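Local coordinates for xylanase and alpha-amylase inhibitor protein (Scadoxus multiflorus, PDB 3MU7), which probably inhibits xylanase and alpha-amylase, using a TIM-barrel fold of the glycosyl hydrolase family 18 type, at residues D4-W9 with Y27-I32; W9-D14 with M252-Y257; A151-P156 with F174-V179. One frame throughout, in Å; residues are numbered along the deposited sequence.

Contact 1: residues D4-W9 with Y27-I32; sequences DIAVYW and YAYVII. With PEG (di(hydroxyethyl)ether), chain H.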
loop_
_atom_site.group_PDB
_atom_site.type_symbol
_atom_site.label_atom_id
_atom_site.label_comp_id
_atom_site.label_asym_id
_atom_site.label_seq_id
_atom_site.Cartn_x
_atom_site.Cartn_y
_atom_site.Cartn_z
ATOM N N ASP A 4 3.538 -13.337 -4.623
ATOM C CA ASP A 4 2.693 -12.515 -3.770
ATOM C C ASP A 4 2.407 -11.199 -4.478
ATOM O O ASP A 4 3.313 -10.514 -4.962
ATOM C CB ASP A 4 3.340 -12.248 -2.409
ATOM C CG ASP A 4 3.381 -13.480 -1.523
ATOM O OD1 ASP A 4 2.541 -14.385 -1.701
ATOM O OD2 ASP A 4 4.252 -13.536 -0.633
ATOM N N ILE A 5 1.122 -10.864 -4.524
ATOM C CA ILE A 5 0.642 -9.623 -5.116
ATOM C C ILE A 5 -0.103 -8.812 -4.065
ATOM O O ILE A 5 -1.007 -9.326 -3.392
ATOM C CB ILE A 5 -0.277 -9.873 -6.344
ATOM C CG1 ILE A 5 0.433 -10.753 -7.380
ATOM C CG2 ILE A 5 -0.760 -8.546 -6.960
ATOM C CD1 ILE A 5 -0.384 -11.047 -8.611
ATOM N N ALA A 6 0.292 -7.552 -3.917
ATOM C CA ALA A 6 -0.453 -6.580 -3.127
ATOM C C ALA A 6 -1.276 -5.733 -4.091
ATOM O O ALA A 6 -0.810 -5.389 -5.174
ATOM C CB ALA A 6 0.492 -5.704 -2.338
ATOM N N VAL A 7 -2.495 -5.381 -3.710
ATOM C CA VAL A 7 -3.320 -4.553 -4.577
ATOM C C VAL A 7 -4.024 -3.473 -3.768
ATOM O O VAL A 7 -4.481 -3.729 -2.648
ATOM C CB VAL A 7 -4.331 -5.423 -5.393
ATOM C CG1 VAL A 7 -5.410 -6.028 -4.504
ATOM C CG2 VAL A 7 -4.948 -4.628 -6.541
ATOM N N TYR A 8 -4.104 -2.273 -4.328
ATOM C CA TYR A 8 -4.916 -1.222 -3.733
ATOM C C TYR A 8 -6.379 -1.415 -4.090
ATOM O O TYR A 8 -6.719 -1.738 -5.233
ATOM C CB TYR A 8 -4.440 0.151 -4.182
ATOM C CG TYR A 8 -3.249 0.655 -3.400
ATOM C CD1 TYR A 8 -1.946 0.408 -3.834
ATOM C CD2 TYR A 8 -3.425 1.369 -2.217
ATOM C CE1 TYR A 8 -0.849 0.877 -3.116
ATOM C CE2 TYR A 8 -2.333 1.848 -1.492
ATOM C CZ TYR A 8 -1.051 1.588 -1.948
ATOM O OH TYR A 8 0.050 2.051 -1.265
ATOM N N TRP A 9 -7.230 -1.188 -3.098
ATOM C CA TRP A 9 -8.679 -1.279 -3.241
ATOM C C TRP A 9 -9.281 0.002 -2.671
ATOM O O TRP A 9 -8.696 0.619 -1.773
ATOM C CB TRP A 9 -9.210 -2.511 -2.489
ATOM C CG TRP A 9 -10.678 -2.722 -2.684
ATOM C CD1 TRP A 9 -11.266 -3.482 -3.648
ATOM C CD2 TRP A 9 -11.742 -2.136 -1.922
ATOM N NE1 TRP A 9 -12.638 -3.417 -3.529
ATOM C CE2 TRP A 9 -12.953 -2.592 -2.485
ATOM C CE3 TRP A 9 -11.792 -1.286 -0.810
ATOM C CZ2 TRP A 9 -14.203 -2.211 -1.987
ATOM C CZ3 TRP A 9 -13.038 -0.906 -0.315
ATOM C CH2 TRP A 9 -14.224 -1.377 -0.904
ATOM N N TYR A 27 -4.386 -12.268 -4.580
ATOM C CA TYR A 27 -3.712 -11.271 -3.752
ATOM C C TYR A 27 -3.348 -11.770 -2.369
ATOM O O TYR A 27 -4.155 -12.427 -1.707
ATOM C CB TYR A 27 -4.596 -10.032 -3.607
ATOM C CG TYR A 27 -5.206 -9.547 -4.895
ATOM C CD1 TYR A 27 -6.582 -9.624 -5.100
ATOM C CD2 TYR A 27 -4.414 -9.030 -5.916
ATOM C CE1 TYR A 27 -7.149 -9.183 -6.270
ATOM C CE2 TYR A 27 -4.975 -8.574 -7.090
ATOM C CZ TYR A 27 -6.348 -8.657 -7.263
ATOM O OH TYR A 27 -6.949 -8.216 -8.414
ATOM N N ALA A 28 -2.147 -11.416 -1.926
ATOM C CA ALA A 28 -1.694 -11.685 -0.571
ATOM C C ALA A 28 -2.032 -10.521 0.368
ATOM O O ALA A 28 -2.205 -10.721 1.566
ATOM C CB ALA A 28 -0.195 -11.951 -0.569
ATOM N N TYR A 29 -2.093 -9.311 -0.185
ATOM C CA TYR A 29 -2.429 -8.103 0.566
ATOM C C TYR A 29 -3.449 -7.327 -0.231
ATOM O O TYR A 29 -3.297 -7.164 -1.450
ATOM C CB TYR A 29 -1.237 -7.161 0.693
ATOM C CG TYR A 29 -0.084 -7.584 1.551
ATOM C CD1 TYR A 29 -0.026 -7.215 2.895
ATOM C CD2 TYR A 29 0.993 -8.281 1.011
ATOM C CE1 TYR A 29 1.059 -7.566 3.696
ATOM C CE2 TYR A 29 2.086 -8.639 1.805
ATOM C CZ TYR A 29 2.107 -8.277 3.142
ATOM O OH TYR A 29 3.180 -8.631 3.929
ATOM N N VAL A 30 -4.454 -6.807 0.466
ATOM C CA VAL A 30 -5.364 -5.814 -0.097
ATOM C C VAL A 30 -5.250 -4.569 0.766
ATOM O O VAL A 30 -5.354 -4.638 1.993
ATOM C CB VAL A 30 -6.819 -6.321 -0.195
ATOM C CG1 VAL A 30 -7.722 -5.219 -0.707
ATOM C CG2 VAL A 30 -6.901 -7.499 -1.138
ATOM N N ILE A 31 -4.985 -3.443 0.109
ATOM C CA ILE A 31 -4.701 -2.204 0.795
ATOM C C ILE A 31 -5.854 -1.244 0.539
ATOM O O ILE A 31 -6.049 -0.761 -0.583
ATOM C CB ILE A 31 -3.383 -1.568 0.299
ATOM C CG1 ILE A 31 -2.240 -2.597 0.259
ATOM C CG2 ILE A 31 -3.043 -0.360 1.159
ATOM C CD1 ILE A 31 -1.064 -2.163 -0.618
ATOM N N ILE A 32 -6.636 -0.986 1.582
ATOM C CA ILE A 32 -7.761 -0.064 1.474
ATOM C C ILE A 32 -7.249 1.374 1.483
ATOM O O ILE A 32 -6.605 1.793 2.455
ATOM C CB ILE A 32 -8.760 -0.260 2.635
ATOM C CG1 ILE A 32 -9.323 -1.687 2.661
ATOM C CG2 ILE A 32 -9.889 0.773 2.535
ATOM C CD1 ILE A 32 -9.997 -2.038 3.970
HETATM C C1 PEG H . -4.158 -15.935 0.063
HETATM O O1 PEG H . -4.206 -15.517 -1.274
HETATM C C2 PEG H . -2.768 -15.712 0.747
HETATM O O2 PEG H . -1.596 -15.481 -0.078
HETATM C C3 PEG H . -0.563 -14.877 0.705
HETATM C C4 PEG H . 0.519 -15.642 1.437
HETATM O O4 PEG H . 1.770 -15.490 0.803
#

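Contact 2: residues W9-D14 with M252-Y257; sequences WGQSFD and MLWDSY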
loop_
_atom_site.group_PDB
_atom_site.type_symbol
_atom_site.label_atom_id
_atom_site.label_comp_id
_atom_site.label_asym_id
_atom_site.label_seq_id
_atom_site.Cartn_x
_atom_site.Cartn_y
_atom_site.Cartn_z
ATOM N N TRP A 9 -7.230 -1.188 -3.098
ATOM C CA TRP A 9 -8.679 -1.279 -3.241
ATOM C C TRP A 9 -9.281 0.002 -2.671
ATOM O O TRP A 9 -8.696 0.619 -1.773
ATOM C CB TRP A 9 -9.210 -2.511 -2.489
ATOM C CG TRP A 9 -10.678 -2.722 -2.684
ATOM C CD1 TRP A 9 -11.266 -3.482 -3.648
ATOM C CD2 TRP A 9 -11.742 -2.136 -1.922
ATOM N NE1 TRP A 9 -12.638 -3.417 -3.529
ATOM C CE2 TRP A 9 -12.953 -2.592 -2.485
ATOM C CE3 TRP A 9 -11.792 -1.286 -0.810
ATOM C CZ2 TRP A 9 -14.203 -2.211 -1.987
ATOM C CZ3 TRP A 9 -13.038 -0.906 -0.315
ATOM C CH2 TRP A 9 -14.224 -1.377 -0.904
ATOM N N GLY A 10 -10.431 0.419 -3.199
ATOM C CA GLY A 10 -11.161 1.550 -2.637
ATOM C C GLY A 10 -11.237 2.766 -3.536
ATOM O O GLY A 10 -11.764 3.798 -3.127
ATOM N N GLN A 11 -10.718 2.630 -4.758
ATOM C CA GLN A 11 -10.536 3.743 -5.691
ATOM C C GLN A 11 -11.729 4.063 -6.588
ATOM O O GLN A 11 -11.684 5.048 -7.316
ATOM C CB GLN A 11 -9.282 3.511 -6.552
ATOM C CG GLN A 11 -7.966 3.610 -5.776
ATOM C CD GLN A 11 -7.777 2.485 -4.758
ATOM O OE1 GLN A 11 -7.806 1.303 -5.109
ATOM N NE2 GLN A 11 -7.559 2.852 -3.502
ATOM N N SER A 12 -12.792 3.262 -6.541
ATOM C CA SER A 12 -13.966 3.558 -7.359
ATOM C C SER A 12 -15.226 3.031 -6.719
ATOM O O SER A 12 -15.298 1.863 -6.344
ATOM C CB SER A 12 -13.846 2.954 -8.760
ATOM O OG SER A 12 -14.984 3.313 -9.537
ATOM N N PHE A 13 -16.254 3.868 -6.660
ATOM C CA PHE A 13 -17.526 3.436 -6.110
ATOM C C PHE A 13 -18.054 2.170 -6.785
ATOM O O PHE A 13 -18.697 1.342 -6.138
ATOM C CB PHE A 13 -18.558 4.558 -6.218
ATOM C CG PHE A 13 -19.878 4.223 -5.581
ATOM C CD1 PHE A 13 -19.995 4.166 -4.197
ATOM C CD2 PHE A 13 -21.005 3.965 -6.362
ATOM C CE1 PHE A 13 -21.221 3.868 -3.594
ATOM C CE2 PHE A 13 -22.226 3.658 -5.767
ATOM C CZ PHE A 13 -22.336 3.610 -4.387
ATOM N N ASP A 14 -17.799 2.031 -8.082
ATOM C CA ASP A 14 -18.357 0.918 -8.842
ATOM C C ASP A 14 -17.418 -0.267 -8.985
ATOM O O ASP A 14 -17.693 -1.173 -9.766
ATOM C CB ASP A 14 -18.822 1.396 -10.211
ATOM C CG ASP A 14 -19.844 2.491 -10.100
ATOM O OD1 ASP A 14 -20.885 2.269 -9.457
ATOM O OD2 ASP A 14 -19.581 3.590 -10.613
ATOM N N MET A 252 3.150 -5.140 -6.578
ATOM C CA MET A 252 1.971 -4.407 -6.147
ATOM C C MET A 252 1.284 -3.886 -7.405
ATOM O O MET A 252 1.957 -3.527 -8.377
ATOM C CB MET A 252 2.368 -3.280 -5.193
ATOM C CG MET A 252 1.230 -2.345 -4.772
ATOM S SD MET A 252 0.897 -0.992 -5.930
ATOM C CE MET A 252 2.178 0.169 -5.466
ATOM N N LEU A 253 -0.050 -3.864 -7.394
ATOM C CA LEU A 253 -0.814 -3.368 -8.529
ATOM C C LEU A 253 -1.689 -2.186 -8.165
ATOM O O LEU A 253 -2.458 -2.221 -7.185
ATOM C CB LEU A 253 -1.667 -4.482 -9.150
ATOM C CG LEU A 253 -0.886 -5.589 -9.851
ATOM C CD1 LEU A 253 -1.824 -6.713 -10.255
ATOM C CD2 LEU A 253 -0.132 -5.066 -11.064
ATOM N N TRP A 254 -1.587 -1.166 -8.988
ATOM C CA TRP A 254 -2.459 -0.001 -8.927
ATOM C C TRP A 254 -3.420 -0.153 -10.111
ATOM O O TRP A 254 -3.045 0.083 -11.228
ATOM C CB TRP A 254 -1.625 1.290 -9.091
ATOM C CG TRP A 254 -2.560 2.501 -8.988
ATOM C CD1 TRP A 254 -3.110 3.207 -9.994
ATOM C CD2 TRP A 254 -3.047 3.066 -7.781
ATOM N NE1 TRP A 254 -3.922 4.203 -9.471
ATOM C CE2 TRP A 254 -3.903 4.124 -8.109
ATOM C CE3 TRP A 254 -2.806 2.798 -6.445
ATOM C CZ2 TRP A 254 -4.548 4.894 -7.126
ATOM C CZ3 TRP A 254 -3.449 3.518 -5.498
ATOM C CH2 TRP A 254 -4.292 4.584 -5.842
ATOM N N ASP A 255 -4.639 -0.633 -9.897
ATOM C CA ASP A 255 -5.291 -0.917 -8.627
ATOM C C ASP A 255 -6.439 -1.933 -8.946
ATOM O O ASP A 255 -6.645 -2.280 -10.054
ATOM C CB ASP A 255 -5.916 0.340 -7.985
ATOM C CG ASP A 255 -6.859 1.085 -8.934
ATOM O OD1 ASP A 255 -7.403 0.535 -9.841
ATOM O OD2 ASP A 255 -6.954 2.275 -8.740
ATOM N N SER A 256 -7.119 -2.391 -7.925
ATOM C CA SER A 256 -8.122 -3.466 -8.070
ATOM C C SER A 256 -9.182 -3.154 -9.143
ATOM O O SER A 256 -9.506 -3.984 -9.957
ATOM C CB SER A 256 -8.775 -3.747 -6.726
ATOM O OG SER A 256 -9.736 -4.799 -6.803
ATOM N N TYR A 257 -9.638 -1.907 -9.135
ATOM C CA TYR A 257 -10.612 -1.461 -10.123
ATOM C C TYR A 257 -10.127 -1.781 -11.535
ATOM O O TYR A 257 -10.848 -2.399 -12.320
ATOM C CB TYR A 257 -10.844 0.033 -9.941
ATOM C CG TYR A 257 -11.764 0.698 -10.921
ATOM C CD1 TYR A 257 -13.092 0.299 -11.054
ATOM C CD2 TYR A 257 -11.321 1.782 -11.668
ATOM C CE1 TYR A 257 -13.944 0.950 -11.936
ATOM C CE2 TYR A 257 -12.163 2.437 -12.549
ATOM C CZ TYR A 257 -13.470 2.019 -12.678
ATOM O OH TYR A 257 -14.295 2.678 -13.561
HETATM O O HOH W 1 -9.406 -0.092 -6.935
#

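Contact 3: residues A151-P156 with F174-V179; sequences ALTAAP and FDAIWV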
loop_
_atom_site.group_PDB
_atom_site.type_symbol
_atom_site.label_atom_id
_atom_site.label_comp_id
_atom_site.label_asym_id
_atom_site.label_seq_id
_atom_site.Cartn_x
_atom_site.Cartn_y
_atom_site.Cartn_z
ATOM N N ALA A 151 1.431 -5.035 10.633
ATOM C CA ALA A 151 2.473 -4.607 9.708
ATOM C C ALA A 151 2.479 -3.105 9.468
ATOM O O ALA A 151 1.450 -2.432 9.564
ATOM C CB ALA A 151 2.320 -5.334 8.388
ATOM N N LEU A 152 3.662 -2.592 9.139
ATOM C CA LEU A 152 3.820 -1.242 8.623
ATOM C C LEU A 152 4.437 -1.339 7.245
ATOM O O LEU A 152 5.465 -1.998 7.058
ATOM C CB LEU A 152 4.698 -0.397 9.548
ATOM C CG LEU A 152 4.085 -0.081 10.920
ATOM C CD1 LEU A 152 5.120 0.530 11.863
ATOM C CD2 LEU A 152 2.859 0.807 10.788
ATOM N N THR A 153 3.801 -0.698 6.268
ATOM C CA THR A 153 4.310 -0.721 4.899
ATOM C C THR A 153 4.386 0.691 4.355
ATOM O O THR A 153 3.819 1.613 4.941
ATOM C CB THR A 153 3.431 -1.598 3.980
ATOM O OG1 THR A 153 2.120 -1.037 3.895
ATOM C CG2 THR A 153 3.314 -3.019 4.513
ATOM N N ALA A 154 5.107 0.871 3.249
ATOM C CA ALA A 154 5.225 2.183 2.617
ATOM C C ALA A 154 5.159 2.069 1.101
ATOM O O ALA A 154 5.534 1.040 0.523
ATOM C CB ALA A 154 6.514 2.883 3.042
ATOM N N ALA A 155 4.706 3.151 0.465
ATOM C CA ALA A 155 4.530 3.212 -0.982
ATOM C C ALA A 155 5.271 4.422 -1.554
ATOM O O ALA A 155 4.646 5.384 -2.008
ATOM C CB ALA A 155 3.051 3.283 -1.333
ATOM N N PRO A 156 6.615 4.390 -1.530
ATOM C CA PRO A 156 7.372 5.513 -2.074
ATOM C C PRO A 156 7.267 5.595 -3.597
ATOM O O PRO A 156 6.914 4.615 -4.273
ATOM C CB PRO A 156 8.808 5.176 -1.669
ATOM C CG PRO A 156 8.831 3.677 -1.651
ATOM C CD PRO A 156 7.501 3.307 -1.058
ATOM N N PHE A 174 9.723 -0.396 8.233
ATOM C CA PHE A 174 8.702 -1.018 7.388
ATOM C C PHE A 174 8.956 -2.491 7.145
ATOM O O PHE A 174 10.071 -2.900 6.791
ATOM C CB PHE A 174 8.542 -0.276 6.060
ATOM C CG PHE A 174 8.092 1.144 6.230
ATOM C CD1 PHE A 174 8.961 2.192 5.964
ATOM C CD2 PHE A 174 6.803 1.433 6.682
ATOM C CE1 PHE A 174 8.553 3.510 6.142
ATOM C CE2 PHE A 174 6.391 2.741 6.862
ATOM C CZ PHE A 174 7.262 3.785 6.586
ATOM N N ASP A 175 7.911 -3.288 7.337
ATOM C CA ASP A 175 7.945 -4.710 7.036
ATOM C C ASP A 175 8.064 -4.973 5.546
ATOM O O ASP A 175 8.664 -5.965 5.129
ATOM C CB ASP A 175 6.683 -5.370 7.574
ATOM C CG ASP A 175 6.583 -5.253 9.069
ATOM O OD1 ASP A 175 7.362 -5.936 9.766
ATOM O OD2 ASP A 175 5.764 -4.456 9.555
ATOM N N ALA A 176 7.471 -4.085 4.747
ATOM C CA ALA A 176 7.511 -4.194 3.300
ATOM C C ALA A 176 7.332 -2.822 2.707
ATOM O O ALA A 176 6.715 -1.940 3.306
ATOM C CB ALA A 176 6.422 -5.123 2.789
ATOM N N ILE A 177 7.893 -2.640 1.525
ATOM C CA ILE A 177 7.608 -1.452 0.745
ATOM C C ILE A 177 7.229 -1.879 -0.660
ATOM O O ILE A 177 7.718 -2.892 -1.162
ATOM C CB ILE A 177 8.781 -0.455 0.732
ATOM C CG1 ILE A 177 9.921 -0.943 -0.154
ATOM C CG2 ILE A 177 9.221 -0.106 2.161
ATOM C CD1 ILE A 177 11.021 0.060 -0.308
ATOM N N TRP A 178 6.315 -1.140 -1.273
ATOM C CA TRP A 178 6.002 -1.308 -2.695
ATOM C C TRP A 178 6.356 -0.002 -3.366
ATOM O O TRP A 178 5.769 1.051 -3.080
ATOM C CB TRP A 178 4.536 -1.688 -2.964
ATOM C CG TRP A 178 3.657 -1.611 -1.761
ATOM C CD1 TRP A 178 3.072 -0.489 -1.243
ATOM C CD2 TRP A 178 3.277 -2.698 -0.908
ATOM N NE1 TRP A 178 2.355 -0.816 -0.112
ATOM C CE2 TRP A 178 2.463 -2.162 0.113
ATOM C CE3 TRP A 178 3.545 -4.074 -0.906
ATOM C CZ2 TRP A 178 1.910 -2.958 1.124
ATOM C CZ3 TRP A 178 3.005 -4.860 0.107
ATOM C CH2 TRP A 178 2.195 -4.300 1.104
ATOM N N VAL A 179 7.349 -0.070 -4.239
ATOM C CA VAL A 179 7.831 1.108 -4.939
ATOM C C VAL A 179 6.947 1.360 -6.156
ATOM O O VAL A 179 6.678 0.437 -6.933
ATOM C CB VAL A 179 9.301 0.913 -5.369
ATOM C CG1 VAL A 179 9.821 2.137 -6.086
ATOM C CG2 VAL A 179 10.185 0.587 -4.161
#

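Contact 1: residues D4-W9 with Y27-I32
Val7 sets its CG1 methyl squarely over the ring of Tyr27, 3.5 Å from the ring centroid and 13° off the ring normal, which meets the criteria for a CH-pi contact. Its chi1 of 69° places CG1 between the backbone N and the carbonyl carbon and turns that branch onto the ring. Ile5 reaches the same ring differently: its CG2 lies at the edge, near the ring plane, 3.8 Å from Tyr27 CD2. On the face that carries Ala6, Tyr8, Tyr29 and Ile31, it is Ile31 that covers a ring. Ile31 CD1 stands 4.0 Å from the centroid of the Tyr8 ring, over its face but displaced toward the rim, while Ile31 CG2 comes to 3.5 Å from Tyr8 CE2.

The backbone fixes this register. Val7 N donates to Tyr29 O, Ile31 N to Val7 O at 2.8 Å, and Trp9 N to Ile31 O at a nearly straight 171°, the alternation expected of parallel strands. Where 27-32 enters the sheet, Ile5 O accepts Ala28 N at 2.8 Å and, weakly, Tyr29 N. At the exposed end, a diethylene glycol molecule spans both segments: its O4 donates to Asp4 OD1 (2.8 Å) and its O1 to Tyr27 O.

The second shell positions the rings. Tyr8 OH bonds to Asp122 and His124 inside the barrel, and Tyr27 OH to Asp259 and Arg16, whereas Trp9 and Val30 meet helix 18-23. This is a right-handed beta-alpha-beta crossover of the TIM barrel, with the helix on the Val7 face. Aliphatic branches thus meet aromatic rings on both faces; the hydroxyl bonds probably fix where the rings lie, and packing against Ile31 and Val7 limits their turning.

Contact 2: residues W9-D14 with M252-Y257
Ser12 lies over one face of Tyr257: its CB sits above the centre of the phenol ring, 3.6 Å from the centroid and 13° off the normal, so the contact qualifies as CH-pi. The serine hydroxyl, anti to the backbone N (chi1 -178°), covers the same ring near its rim, with Ser12 OG 3.5 Å from Tyr257 CE1. Gln11 and Asp255 instead run past each other in opposite directions, amide and carboxylate planes 29° apart, and Gln11 CG approaches Asp255 OD2 to 3.4 Å without a hydrogen bond. The same CG rests obliquely against Trp254 CH2 at 3.8 Å. A bend at chi2 brings the glutamine amide back, so that OE1 accepts a hydrogen bond from a water (2.8 Å from Gln11 OE1), which in turn accepts one from Tyr257 N. NE2 meanwhile makes a weak bond to Trp9 O. At the Trp9 indole, Ser256 OG lies 3.7 Å from CD1, at the ring edge.

The peptide between Trp254 and Asp255 is cis, as is known for the tryptophan ending the last barrel strand in family 18 enzymes. Asp255 then N-caps helix 256-262, its OD1 accepting Trp258 N, while Arg16 and Thr21 hold Ser256 OG. The contact thus joins the loop between strand 5-9 and helix 18-23 to the turn linking strand 248-254 with helix 256-262.

Contact 3: residues A151-P156 with F174-V179
Ala154 CB stands almost exactly on the axis of the Phe174 ring, 3.6 Å from its centroid and 5° off the normal, a closely packed piece of a well-buried parallel pairing. Thr153 packs obliquely against Trp178, its OG1 3.4 Å from Trp178 CZ2, and Ala155 CB meets the indole edge. Trp178 reaches this position at a cost: chi1 of 9° nearly eclipses CG with the backbone N, a strain probably offset in part by the NE1 bond to Asp122 OD1, to which Thr153 OG1 also hydrogen-bonds. A leucine in place of Trp178 would probably leave Asp122 without its indole donor and open a gap beside Thr153 and Ala155. Backbone bonds tie the centre, Ala154 N to Ala176 O and Trp178 N to Ala154 O.

The two ends differ. At the partly exposed one, Asp175 grips Leu152 twice: its N donates to Leu152 O, and its OD2, through the anti lone pair, accepts Leu152 N at 2.8 Å and 169°; OD2 also salt-bridges Arg144. At the other, Pro156 CG and Val179 CG2 are 4.2 Å apart, and the buried Trp178 O finds no hydrogen-bond partner, only a CA-H...O contact from Ala155.

Strand 151-154 also pairs with strand 120-125. Helix 166-170 covers Phe174 and Pro156, helix 195-207 covers Ile177, and the Trp178 side chain packs against Ala6 and Tyr8 of strand 5-9 inside the barrel.

All three contacts are built on the barrel sheet of the family 18 fold, contact 2 at the ends of its strands. Contacts 1 and 3 each pair two consecutive parallel strands directly, with a helix in the connection, and follow one another along the chain, centres about 12 Å apart; inside the barrel Trp178 CZ3 lies 3.6 Å from Ala6 CB. Contact 2 shares Trp9 with contact 1, about 10 Å away centre to centre, and their segments alternate in sequence. It packs the loop after the first strand against the end of the last one, beside the pairing of strands 5-9 and 248-254 that closes the barrel, with contact 3, about 18 Å off, nested within its span.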